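Beta-lactamase/D-alanine Carboxypeptidase (Yersinia pestis, PDB 3RJU) probably hydrolyses beta-lactams or trims D-alanine from peptidoglycan peptides, as a serine hydrolase of the beta-lactamase and penicillin-binding protein family. Local coordinates at residues Leu4-Ile9 and Val30-Gln35; Lys206-Gly211 and Gly307-Tyr312; Gly266-Leu271 and Asp281-Gly286. All coordinates share one frame; numbering follows the deposited sequence.

Interaction 1 of 3, residues Leu4-Ile9 and Val30-Gln35; sequences LLTSQI and VIDNNQ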
loop_
_atom_site.group_PDB
_atom_site.type_symbol
_atom_site.label_atom_id
_atom_site.label_comp_id
_atom_site.label_asym_id
_atom_site.label_seq_id
_atom_site.Cartn_x
_atom_site.Cartn_y
_atom_site.Cartn_z
ATOM N N LEU A 4 29.908 4.464 3.795
ATOM C CA LEU A 4 30.817 5.102 2.850
ATOM C C LEU A 4 30.337 5.004 1.400
ATOM O O LEU A 4 30.739 5.826 0.570
ATOM C CB LEU A 4 32.210 4.478 2.950
ATOM C CG LEU A 4 32.987 4.768 4.227
ATOM C CD1 LEU A 4 34.214 3.884 4.304
ATOM C CD2 LEU A 4 33.383 6.250 4.287
ATOM N N LEU A 5 29.502 4.005 1.102
ATOM C CA LEU A 5 29.082 3.726 -0.271
ATOM C C LEU A 5 27.579 3.898 -0.546
ATOM O O LEU A 5 27.155 3.841 -1.696
ATOM C CB LEU A 5 29.479 2.300 -0.670
ATOM C CG LEU A 5 30.943 1.879 -0.545
ATOM C CD1 LEU A 5 31.129 0.461 -1.082
ATOM C CD2 LEU A 5 31.863 2.839 -1.286
ATOM N N THR A 6 26.770 4.114 0.490
ATOM C CA THR A 6 25.323 4.108 0.292
ATOM C C THR A 6 24.857 5.054 -0.814
ATOM O O THR A 6 24.101 4.662 -1.688
ATOM C CB THR A 6 24.594 4.481 1.590
ATOM O OG1 THR A 6 25.123 3.696 2.665
ATOM C CG2 THR A 6 23.106 4.223 1.461
ATOM N N SER A 7 25.292 6.314 -0.729
ATOM C CA SER A 7 24.920 7.339 -1.695
ATOM C C SER A 7 25.374 6.940 -3.126
ATOM O O SER A 7 24.624 7.067 -4.111
ATOM C CB SER A 7 25.594 8.644 -1.271
ATOM O OG SER A 7 25.278 9.667 -2.170
ATOM N N GLN A 8 26.613 6.477 -3.247
ATOM C CA GLN A 8 27.129 6.059 -4.548
ATOM C C GLN A 8 26.377 4.839 -5.129
ATOM O O GLN A 8 26.160 4.748 -6.350
ATOM C CB GLN A 8 28.648 5.810 -4.487
ATOM C CG GLN A 8 29.516 7.076 -4.320
ATOM C CD GLN A 8 29.543 7.624 -2.890
ATOM O OE1 GLN A 8 29.006 7.008 -1.964
ATOM N NE2 GLN A 8 30.192 8.772 -2.705
ATOM N N ILE A 9 25.972 3.902 -4.273
ATOM C CA ILE A 9 25.192 2.770 -4.748
ATOM C C ILE A 9 23.822 3.249 -5.245
ATOM O O ILE A 9 23.349 2.842 -6.322
ATOM C CB ILE A 9 25.050 1.696 -3.655
ATOM C CG1 ILE A 9 26.413 1.046 -3.364
ATOM C CG2 ILE A 9 24.004 0.636 -4.069
ATOM C CD1 ILE A 9 26.449 0.191 -2.081
ATOM N N VAL A 30 15.554 6.220 0.134
ATOM C CA VAL A 30 16.293 5.033 0.530
ATOM C C VAL A 30 16.702 5.166 1.988
ATOM O O VAL A 30 17.318 6.167 2.376
ATOM C CB VAL A 30 17.566 4.844 -0.348
ATOM C CG1 VAL A 30 18.353 3.604 0.084
ATOM C CG2 VAL A 30 17.194 4.748 -1.827
ATOM N N ILE A 31 16.381 4.154 2.792
ATOM C CA ILE A 31 16.839 4.104 4.171
ATOM C C ILE A 31 17.728 2.892 4.299
ATOM O O ILE A 31 17.323 1.796 3.951
ATOM C CB ILE A 31 15.678 3.980 5.180
ATOM C CG1 ILE A 31 14.789 5.221 5.125
ATOM C CG2 ILE A 31 16.239 3.787 6.606
ATOM C CD1 ILE A 31 13.484 5.132 5.925
ATOM N N ASP A 32 18.946 3.090 4.797
ATOM C CA ASP A 32 19.883 1.990 4.963
ATOM C C ASP A 32 20.577 2.215 6.296
ATOM O O ASP A 32 21.526 2.991 6.394
ATOM C CB ASP A 32 20.876 1.971 3.800
ATOM C CG ASP A 32 21.830 0.783 3.853
ATOM O OD1 ASP A 32 22.136 0.280 4.960
ATOM O OD2 ASP A 32 22.299 0.370 2.772
ATOM N N ASN A 33 20.083 1.543 7.334
ATOM C CA ASN A 33 20.560 1.761 8.702
ATOM C C ASN A 33 20.530 3.252 9.049
ATOM O O ASN A 33 19.455 3.848 9.109
ATOM C CB ASN A 33 21.951 1.154 8.900
ATOM C CG ASN A 33 22.343 1.035 10.373
ATOM O OD1 ASN A 33 21.502 1.117 11.277
ATOM N ND2 ASN A 33 23.635 0.833 10.617
ATOM N N ASN A 34 21.690 3.867 9.263
ATOM C CA ASN A 34 21.695 5.285 9.626
ATOM C C ASN A 34 21.653 6.255 8.449
ATOM O O ASN A 34 21.611 7.472 8.648
ATOM C CB ASN A 34 22.890 5.608 10.513
ATOM C CG ASN A 34 22.858 4.834 11.791
ATOM O OD1 ASN A 34 21.887 4.900 12.537
ATOM N ND2 ASN A 34 23.902 4.060 12.037
ATOM N N GLN A 35 21.666 5.717 7.234
ATOM C CA GLN A 35 21.735 6.540 6.030
ATOM C C GLN A 35 20.349 6.758 5.468
ATOM O O GLN A 35 19.563 5.816 5.351
ATOM C CB GLN A 35 22.589 5.866 4.950
ATOM C CG GLN A 35 23.990 5.527 5.379
ATOM C CD GLN A 35 24.653 6.667 6.101
ATOM O OE1 GLN A 35 24.853 7.741 5.537
ATOM N NE2 GLN A 35 24.975 6.451 7.373
#
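T6, in the first turn of helix 6-20, packs its side chain against D32 and Q35, the two ends of the type II' beta turn that joins strands 25-32 and 35-42 into an edge hairpin. This places the N-terminal helix against the outer part of the antiparallel sheet in the alpha-beta sandwich of the serine beta-lactamase family. The apolar part of the contact is made by the methyl of T6. OG1 lies beside the backbone N and anti to the carbonyl carbon (chi1 -49°), leaving CG2 anti to the N, and T6 CG2 comes to 3.9 Å from D32 CB and 3.9 Å from Q35 CB. It therefore rests over the aliphatic roots of both side chains, which, like that of T6, leave the backbone toward the opposite segment. Polar interactions lie around this packing. T6 OG1 hydrogen-bonds to S1 OG and N2 O, and D32 OD2 also hydrogen-bonds to S1 OG; S1 and N2 are probably left from an expression tag, so this bridge between helix start and strand end belongs to the construct. The carboxylate of D32 is brought to this side because its CG is anti to the backbone N (chi1 -176°). Two backbone bonds close the turn: D32 N donates to Q35 O at 2.8 Å, and Q35 N donates to D32 O at 2.9 Å, a reciprocal pair. L349 of the C-terminal helix 336-349 touches V30, D32 and I9, so both terminal helices meet the strand here. Q35 makes the closest approach to the helix: its CG methylene lies 3.5 Å from T6 OG1, a van der Waals contact beside the bonded hydroxyl.

Interaction 2 of 3, residues Lys206-Gly211 and Gly307-Tyr312; sequences KRLMIG and GGFITY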
loop_
_atom_site.group_PDB
_atom_site.type_symbol
_atom_site.label_atom_id
_atom_site.label_comp_id
_atom_site.label_asym_id
_atom_site.label_seq_id
_atom_site.Cartn_x
_atom_site.Cartn_y
_atom_site.Cartn_z
ATOM N N LYS A 206 -2.510 21.693 -4.635
ATOM C CA LYS A 206 -1.662 22.427 -5.574
ATOM C C LYS A 206 -0.286 21.777 -5.697
ATOM O O LYS A 206 0.421 22.008 -6.678
ATOM C CB LYS A 206 -1.510 23.903 -5.169
ATOM C CG LYS A 206 -0.637 24.081 -3.959
ATOM C CD LYS A 206 -0.332 25.538 -3.632
ATOM C CE LYS A 206 0.535 25.596 -2.382
ATOM N NZ LYS A 206 0.630 26.986 -1.833
ATOM N N ARG A 207 0.083 20.963 -4.704
ATOM C CA ARG A 207 1.377 20.274 -4.700
ATOM C C ARG A 207 1.315 18.870 -5.289
ATOM O O ARG A 207 2.341 18.196 -5.384
ATOM C CB ARG A 207 1.965 20.222 -3.279
ATOM C CG ARG A 207 2.306 21.599 -2.714
ATOM C CD ARG A 207 2.952 21.482 -1.328
ATOM N NE ARG A 207 1.977 21.468 -0.233
ATOM C CZ ARG A 207 1.868 20.510 0.682
ATOM N NH1 ARG A 207 2.656 19.442 0.647
ATOM N NH2 ARG A 207 0.968 20.632 1.654
ATOM N N LEU A 208 0.128 18.431 -5.703
ATOM C CA LEU A 208 -0.023 17.074 -6.253
ATOM C C LEU A 208 0.661 16.998 -7.620
ATOM O O LEU A 208 0.421 17.846 -8.509
ATOM C CB LEU A 208 -1.500 16.684 -6.367
ATOM C CG LEU A 208 -1.774 15.245 -6.824
ATOM C CD1 LEU A 208 -1.314 14.228 -5.768
ATOM C CD2 LEU A 208 -3.244 15.048 -7.169
HETATM N N MSE A 209 1.566 16.032 -7.761
HETATM C CA MSE A 209 2.265 15.813 -9.022
HETATM C C MSE A 209 1.265 15.296 -10.052
HETATM O O MSE A 209 0.232 14.719 -9.689
HETATM C CB MSE A 209 3.406 14.809 -8.830
HETATM C CG MSE A 209 4.455 15.261 -7.796
HETATM SE SE MSE A 209 5.772 13.864 -7.511
HETATM C CE MSE A 209 6.385 13.567 -9.346
ATOM N N ILE A 210 1.585 15.497 -11.329
ATOM C CA ILE A 210 0.694 15.189 -12.430
ATOM C C ILE A 210 1.432 14.389 -13.499
ATOM O O ILE A 210 2.529 14.757 -13.920
ATOM C CB ILE A 210 0.137 16.478 -13.063
ATOM C CG1 ILE A 210 -0.781 17.202 -12.062
ATOM C CG2 ILE A 210 -0.605 16.170 -14.349
ATOM C CD1 ILE A 210 -1.207 18.612 -12.494
ATOM N N GLY A 211 0.827 13.291 -13.931
ATOM C CA GLY A 211 1.328 12.547 -15.076
ATOM C C GLY A 211 0.169 12.140 -15.967
ATOM O O GLY A 211 -0.940 12.666 -15.835
ATOM N N GLY A 307 -4.381 6.738 -10.746
ATOM C CA GLY A 307 -4.449 8.176 -10.971
ATOM C C GLY A 307 -3.177 8.778 -11.552
ATOM O O GLY A 307 -2.845 9.929 -11.259
ATOM N N GLY A 308 -2.458 8.010 -12.368
ATOM C CA GLY A 308 -1.248 8.514 -12.998
ATOM C C GLY A 308 0.008 8.290 -12.171
ATOM O O GLY A 308 1.112 8.641 -12.612
ATOM N N PHE A 309 -0.157 7.713 -10.974
ATOM C CA PHE A 309 0.971 7.401 -10.088
ATOM C C PHE A 309 1.245 5.913 -10.084
ATOM O O PHE A 309 0.309 5.104 -10.141
ATOM C CB PHE A 309 0.684 7.815 -8.639
ATOM C CG PHE A 309 0.718 9.299 -8.414
ATOM C CD1 PHE A 309 1.874 9.926 -7.937
ATOM C CD2 PHE A 309 -0.385 10.073 -8.728
ATOM C CE1 PHE A 309 1.912 11.293 -7.750
ATOM C CE2 PHE A 309 -0.357 11.449 -8.537
ATOM C CZ PHE A 309 0.802 12.055 -8.053
ATOM N N ILE A 310 2.521 5.557 -9.977
ATOM C CA ILE A 310 2.907 4.202 -9.593
ATOM C C ILE A 310 3.862 4.273 -8.404
ATOM O O ILE A 310 4.708 5.175 -8.316
ATOM C CB ILE A 310 3.521 3.380 -10.745
ATOM C CG1 ILE A 310 4.693 4.120 -11.418
ATOM C CG2 ILE A 310 2.424 2.984 -11.752
ATOM C CD1 ILE A 310 5.430 3.227 -12.406
ATOM N N THR A 311 3.713 3.333 -7.473
ATOM C CA THR A 311 4.510 3.336 -6.264
ATOM C C THR A 311 4.996 1.936 -5.962
ATOM O O THR A 311 4.395 0.940 -6.369
ATOM C CB THR A 311 3.697 3.829 -5.035
ATOM O OG1 THR A 311 2.443 3.148 -4.992
ATOM C CG2 THR A 311 3.424 5.327 -5.114
ATOM N N TYR A 312 6.107 1.863 -5.250
ATOM C CA TYR A 312 6.637 0.575 -4.845
ATOM C C TYR A 312 7.451 0.767 -3.587
ATOM O O TYR A 312 8.217 1.739 -3.458
ATOM C CB TYR A 312 7.497 -0.002 -5.968
ATOM C CG TYR A 312 8.068 -1.389 -5.737
ATOM C CD1 TYR A 312 7.229 -2.482 -5.458
ATOM C CD2 TYR A 312 9.449 -1.617 -5.816
ATOM C CE1 TYR A 312 7.753 -3.756 -5.273
ATOM C CE2 TYR A 312 9.979 -2.893 -5.633
ATOM C CZ TYR A 312 9.129 -3.955 -5.353
ATOM O OH TYR A 312 9.638 -5.230 -5.158
#
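L208, following R207, which is salt-bridged to E203 and hydrogen-bonded to N195 and to the carbonyl of D55, is the first residue of segment 206-211 to meet F309, the aromatic residue that opens strand 309-316 of the main antiparallel sheet. Its CG lies anti to the backbone N (chi1 -175°), which carries one methyl to the outer end of the ring: L208 CD1 is 3.8 Å from F309 CZ, and the two side chains run at a slant to one another. M209, a selenomethionine here, meets the same ring with its root and its backbone. M209 CB is 3.9 Å from F309 CZ, while the closest approach of all is M209 O to F309 CZ at 3.2 Å. Backbone bonds of R207 and M209 to L57 tie this part of the loop alongside strand 58-59, whose I58 touches both M209 and F309. At the end of the segment, G211 and G308 cover some of each other's surface without touching, G211 CA being 4.6 Å from G308 O. With T328 of strand 321-328 also touching M209 and F309, F309 is buried between the loop and strands 58-59 and 321-328. The contact is thus chiefly hydrophobic; M209 O comes obliquely to CZ, and any attraction between it and the weakly positive ring hydrogens could only be slight.

Interaction 3 of 3, residues Gly266-Leu271 and Asp281-Gly286; sequences GDLVSL and DALGLG
L283 has the most surface buried in this contact and meets both L268 and L271 through one methyl group, CD1. It lies on strand 282-284, next to edge strand 261-264 of the eight-stranded antiparallel sheet, and its side chain leaves the backbone toward segment 266-271. With CG anti to the carbonyl carbon and the chain then extended (chi1 -55°, chi2 -171°), the isobutyl group projects out from the strand and CD1 becomes its contact point. L271, second in buried surface, approaches from strand 270-272, and the two leucines meet tip to tip, with L271 CD2 at 4.1 Å from L283 CD1. The backbones remain well separated, the CA atoms of L271 and L283 being 9.9 Å apart; this spacing is that of two layers touching through side chains, not of paired strands. L268 comes from the loop before strand 270-272 and slants across L283, its CD1 at 3.9 Å from L283 CD1. The methyl of L283 thus has a leucine methyl from each of two residues within van der Waals range, and the contact is wholly apolar. At the start of strand 282-284, D281 and A282 both face Y289 in a classic beta bulge. A157 of strand 156-158 touches all three leucines, and the backbone of that strand's A157 bonds S270 in a small parallel sheet. L268 also reaches F263 of strand 261-264, while beyond L283 the chain brings L285 against S69, M72 and V73 of helix 64-77.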
loop_
_atom_site.group_PDB
_atom_site.type_symbol
_atom_site.label_atom_id
_atom_site.label_comp_id
_atom_site.label_asym_id
_atom_site.label_seq_id
_atom_site.Cartn_x
_atom_site.Cartn_y
_atom_site.Cartn_z
ATOM N N GLY A 266 2.336 -22.061 -1.882
ATOM C CA GLY A 266 1.898 -23.433 -2.024
ATOM C C GLY A 266 0.745 -23.821 -1.115
ATOM O O GLY A 266 0.207 -24.917 -1.272
ATOM N N ASP A 267 0.368 -22.945 -0.175
ATOM C CA ASP A 267 -0.750 -23.206 0.742
ATOM C C ASP A 267 -2.079 -22.831 0.083
ATOM O O ASP A 267 -3.140 -23.059 0.677
ATOM C CB ASP A 267 -0.681 -22.336 2.013
ATOM C CG ASP A 267 0.484 -22.651 2.933
ATOM O OD1 ASP A 267 0.980 -23.799 2.944
ATOM O OD2 ASP A 267 0.872 -21.699 3.690
ATOM N N LEU A 268 -2.024 -22.183 -1.088
ATOM C CA LEU A 268 -3.221 -21.742 -1.818
ATOM C C LEU A 268 -3.417 -22.513 -3.113
ATOM O O LEU A 268 -2.452 -22.938 -3.761
ATOM C CB LEU A 268 -3.118 -20.246 -2.153
ATOM C CG LEU A 268 -3.093 -19.354 -0.920
ATOM C CD1 LEU A 268 -2.580 -17.969 -1.296
ATOM C CD2 LEU A 268 -4.484 -19.291 -0.299
ATOM N N VAL A 269 -4.676 -22.679 -3.507
ATOM C CA VAL A 269 -4.984 -23.365 -4.751
ATOM C C VAL A 269 -4.541 -22.538 -5.966
ATOM O O VAL A 269 -3.995 -23.076 -6.933
ATOM C CB VAL A 269 -6.484 -23.711 -4.812
ATOM C CG1 VAL A 269 -6.939 -24.063 -6.248
ATOM C CG2 VAL A 269 -6.763 -24.836 -3.832
ATOM N N SER A 270 -4.778 -21.237 -5.909
ATOM C CA SER A 270 -4.330 -20.324 -6.964
ATOM C C SER A 270 -4.132 -18.919 -6.423
ATOM O O SER A 270 -4.653 -18.565 -5.362
ATOM C CB SER A 270 -5.327 -20.273 -8.123
ATOM O OG SER A 270 -6.590 -19.810 -7.681
ATOM N N LEU A 271 -3.374 -18.123 -7.159
ATOM C CA LEU A 271 -3.160 -16.719 -6.814
ATOM C C LEU A 271 -3.351 -15.857 -8.049
ATOM O O LEU A 271 -2.788 -16.133 -9.118
ATOM C CB LEU A 271 -1.745 -16.476 -6.266
ATOM C CG LEU A 271 -1.390 -17.178 -4.953
ATOM C CD1 LEU A 271 -0.962 -18.628 -5.202
ATOM C CD2 LEU A 271 -0.281 -16.399 -4.247
ATOM N N ASP A 281 5.977 -15.287 -3.015
ATOM C CA ASP A 281 6.231 -16.557 -2.337
ATOM C C ASP A 281 5.431 -16.737 -1.046
ATOM O O ASP A 281 5.184 -17.873 -0.606
ATOM C CB ASP A 281 7.724 -16.733 -2.116
ATOM C CG ASP A 281 8.458 -16.889 -3.424
ATOM O OD1 ASP A 281 8.040 -17.769 -4.206
ATOM O OD2 ASP A 281 9.404 -16.117 -3.690
ATOM N N ALA A 282 5.012 -15.624 -0.443
ATOM C CA ALA A 282 4.107 -15.687 0.704
ATOM C C ALA A 282 3.306 -14.410 0.769
ATOM O O ALA A 282 3.780 -13.347 0.337
ATOM C CB ALA A 282 4.868 -15.946 2.030
ATOM N N LEU A 283 2.081 -14.512 1.280
ATOM C CA LEU A 283 1.218 -13.350 1.429
ATOM C C LEU A 283 1.075 -13.013 2.902
ATOM O O LEU A 283 0.818 -13.907 3.737
ATOM C CB LEU A 283 -0.173 -13.644 0.856
ATOM C CG LEU A 283 -0.252 -14.118 -0.598
ATOM C CD1 LEU A 283 -1.705 -14.157 -1.078
ATOM C CD2 LEU A 283 0.609 -13.278 -1.504
ATOM N N GLY A 284 1.247 -11.735 3.230
ATOM C CA GLY A 284 0.972 -11.263 4.569
ATOM C C GLY A 284 -0.274 -10.398 4.588
ATOM O O GLY A 284 -1.218 -10.586 3.796
ATOM N N LEU A 285 -0.268 -9.431 5.492
ATOM C CA LEU A 285 -1.364 -8.504 5.665
ATOM C C LEU A 285 -1.065 -7.336 4.731
ATOM O O LEU A 285 -0.454 -6.327 5.129
ATOM C CB LEU A 285 -1.430 -8.056 7.132
ATOM C CG LEU A 285 -1.478 -9.243 8.130
ATOM C CD1 LEU A 285 -1.442 -8.765 9.580
ATOM C CD2 LEU A 285 -2.688 -10.201 7.878
ATOM N N GLY A 286 -1.442 -7.510 3.468
ATOM C CA GLY A 286 -1.096 -6.560 2.422
ATOM C C GLY A 286 0.316 -6.782 1.900
ATOM O O GLY A 286 0.529 -6.843 0.693
#

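Overall arrangement
All three contacts reach the same eight-stranded antiparallel sheet, at different strands. Interaction 1 involves strand 25-32 near one edge, interaction 2 strand 309-316 in the interior, and interaction 3 strand 282-284, next to the opposite edge strand 261-264. Their centres are about 26 Å (1 and 2), about 29 Å (2 and 3) and about 32 Å (1 and 3) apart, and none touches another. Along the chain, interaction 1 closes before the others open, whereas interaction 3 is nested in the span of chain that interaction 2 closes. Packing against one sheet is therefore distributed among the N-terminal helix, the 206-211 loop and the small parallel sheet containing strand 270-272.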